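Local coordinates for protein glutathione S-transferase (Gordonia bronchialis, PDB 4PTS) that probably has glutathione transferase activity, as an Omega-like member of the glutathione transferase family, at residues L307-L311 with N343-T347. Numbering follows the deposited sequence.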
loop_
_atom_site.group_PDB
_atom_site.type_symbol
_atom_site.label_atom_id
_atom_site.label_comp_id
_atom_site.label_asym_id
_atom_site.label_seq_id
_atom_site.Cartn_x
_atom_site.Cartn_y
_atom_site.Cartn_z
ATOM N N LEU B 307 10.525 9.588 0.950
ATOM C CA LEU B 307 11.612 8.810 1.521
ATOM C C LEU B 307 12.366 9.507 2.639
ATOM O O LEU B 307 13.233 8.913 3.236
ATOM C CB LEU B 307 12.578 8.415 0.410
ATOM C CG LEU B 307 11.953 7.596 -0.727
ATOM C CD1 LEU B 307 12.897 7.542 -1.907
ATOM C CD2 LEU B 307 11.607 6.192 -0.277
ATOM N N ARG B 308 12.017 10.743 2.944
ATOM C CA ARG B 308 12.862 11.576 3.790
ATOM C C ARG B 308 13.010 11.066 5.213
ATOM O O ARG B 308 14.062 11.170 5.810
ATOM C CB ARG B 308 12.349 13.012 3.774
ATOM C CG ARG B 308 12.384 13.620 2.367
ATOM C CD ARG B 308 12.046 15.114 2.301
ATOM N NE ARG B 308 10.658 15.415 2.690
ATOM C CZ ARG B 308 9.872 16.331 2.121
ATOM N NH1 ARG B 308 10.283 17.047 1.075
ATOM N NH2 ARG B 308 8.635 16.503 2.576
ATOM N N ASN B 309 11.962 10.451 5.732
ATOM C CA ASN B 309 11.997 9.803 7.052
ATOM C C ASN B 309 13.152 8.819 7.290
ATOM O O ASN B 309 13.471 8.506 8.426
ATOM C CB ASN B 309 10.660 9.100 7.315
ATOM C CG ASN B 309 10.215 8.151 6.163
ATOM O OD1 ASN B 309 10.884 7.981 5.124
ATOM N ND2 ASN B 309 9.061 7.518 6.368
ATOM N N TRP B 310 13.763 8.313 6.218
ATOM C CA TRP B 310 14.873 7.366 6.339
ATOM C C TRP B 310 16.064 7.999 7.023
ATOM O O TRP B 310 16.829 7.328 7.681
ATOM C CB TRP B 310 15.345 6.860 4.967
ATOM C CG TRP B 310 14.591 5.695 4.403
ATOM C CD1 TRP B 310 13.731 5.714 3.367
ATOM C CD2 TRP B 310 14.659 4.340 4.839
ATOM N NE1 TRP B 310 13.236 4.459 3.122
ATOM C CE2 TRP B 310 13.796 3.590 4.012
ATOM C CE3 TRP B 310 15.358 3.683 5.848
ATOM C CZ2 TRP B 310 13.626 2.201 4.154
ATOM C CZ3 TRP B 310 15.179 2.306 6.000
ATOM C CH2 TRP B 310 14.327 1.578 5.146
ATOM N N LEU B 311 16.220 9.295 6.845
ATOM C CA LEU B 311 17.358 10.013 7.407
ATOM C C LEU B 311 17.068 10.678 8.747
ATOM O O LEU B 311 17.840 11.500 9.212
ATOM C CB LEU B 311 17.807 11.079 6.425
ATOM C CG LEU B 311 18.209 10.552 5.048
ATOM C CD1 LEU B 311 18.654 11.735 4.187
ATOM C CD2 LEU B 311 19.301 9.481 5.148
ATOM N N ASN B 343 17.466 9.397 -7.601
ATOM C CA ASN B 343 17.022 8.037 -7.341
ATOM C C ASN B 343 17.120 7.631 -5.877
ATOM O O ASN B 343 16.672 6.551 -5.491
ATOM C CB ASN B 343 17.871 7.049 -8.145
ATOM C CG ASN B 343 17.610 7.092 -9.641
ATOM O OD1 ASN B 343 18.194 6.311 -10.374
ATOM N ND2 ASN B 343 16.745 7.994 -10.097
ATOM N N TRP B 344 17.730 8.490 -5.068
ATOM C CA TRP B 344 17.940 8.234 -3.649
ATOM C C TRP B 344 16.944 9.075 -2.848
ATOM O O TRP B 344 15.983 9.590 -3.408
ATOM C CB TRP B 344 19.386 8.596 -3.288
ATOM C CG TRP B 344 19.949 7.820 -2.162
ATOM C CD1 TRP B 344 20.067 6.484 -2.095
ATOM C CD2 TRP B 344 20.478 8.343 -0.940
ATOM N NE1 TRP B 344 20.628 6.121 -0.903
ATOM C CE2 TRP B 344 20.890 7.250 -0.170
ATOM C CE3 TRP B 344 20.636 9.638 -0.420
ATOM C CZ2 TRP B 344 21.460 7.407 1.101
ATOM C CZ3 TRP B 344 21.194 9.795 0.835
ATOM C CH2 TRP B 344 21.601 8.688 1.579
ATOM N N VAL B 345 17.173 9.204 -1.545
ATOM C CA VAL B 345 16.383 10.121 -0.721
ATOM C C VAL B 345 16.780 11.571 -1.039
ATOM O O VAL B 345 17.946 11.850 -1.300
ATOM C CB VAL B 345 16.470 9.825 0.796
ATOM C CG1 VAL B 345 16.456 8.322 1.087
ATOM C CG2 VAL B 345 17.695 10.459 1.390
ATOM N N PRO B 346 15.808 12.489 -1.070
ATOM C CA PRO B 346 16.126 13.917 -1.271
ATOM C C PRO B 346 16.872 14.636 -0.099
ATOM O O PRO B 346 16.421 14.576 1.057
ATOM C CB PRO B 346 14.749 14.532 -1.571
ATOM C CG PRO B 346 13.993 13.403 -2.200
ATOM C CD PRO B 346 14.405 12.194 -1.417
ATOM N N THR B 347 17.993 15.306 -0.442
ATOM C CA THR B 347 18.927 15.959 0.509
ATOM C C THR B 347 18.257 17.111 1.251
ATOM O O THR B 347 17.424 17.813 0.676
ATOM C CB THR B 347 20.180 16.514 -0.218
#
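Val345 meets Leu307, Trp310 and Leu311 in an apolar contact between two parts of the long C-terminal extension that follows helix 281-291, one a 3-10 turn, the other an irregular segment near the end of the modelled chain. It illustrates how a branched side chain can pack between a turn and a segment that has no regular structure. Val345 reaches the turn with both methyls: CG1 lies 3.9 Å from Leu307 CB and approaches Trp310 CB, its approach to the indole ring being oblique, while CG2 faces the end of Leu311, whose chain crosses it at a slant. With CG1 anti to the carbonyl carbon (chi1 -40°), the two branches diverge, one toward each leucine. The turn itself carries backbone hydrogen bonds from Trp310 N to Leu307 O (3.1 Å) and from Leu311 N to Arg308 O, and in it Leu307, Trp310 and Leu311 all start out toward 343-347. In this chain, the all-helical C-terminal domain of the glutathione transferase fold is overlaid by a coil: the Trp310 ring stacks on Phe270 and meets Trp263 edge-to-face, both from helix 260-270, and Val345 and Leu307 both rest on Phe281. Replacing Val345 by an alanine would probably open a gap where both methyls stood, leaving Leu311 without its neighbour CG2 and Leu307 and Trp310 with less to pack on. Farther out, Leu311 CD2 comes obliquely to Trp344 CH2 (4.3 Å), at the far end of an indole whose NE1 is hydrogen-bonded to Gly276 O. On the other flank, Leu307 CD1 lies 4.0 Å from Trp344 O.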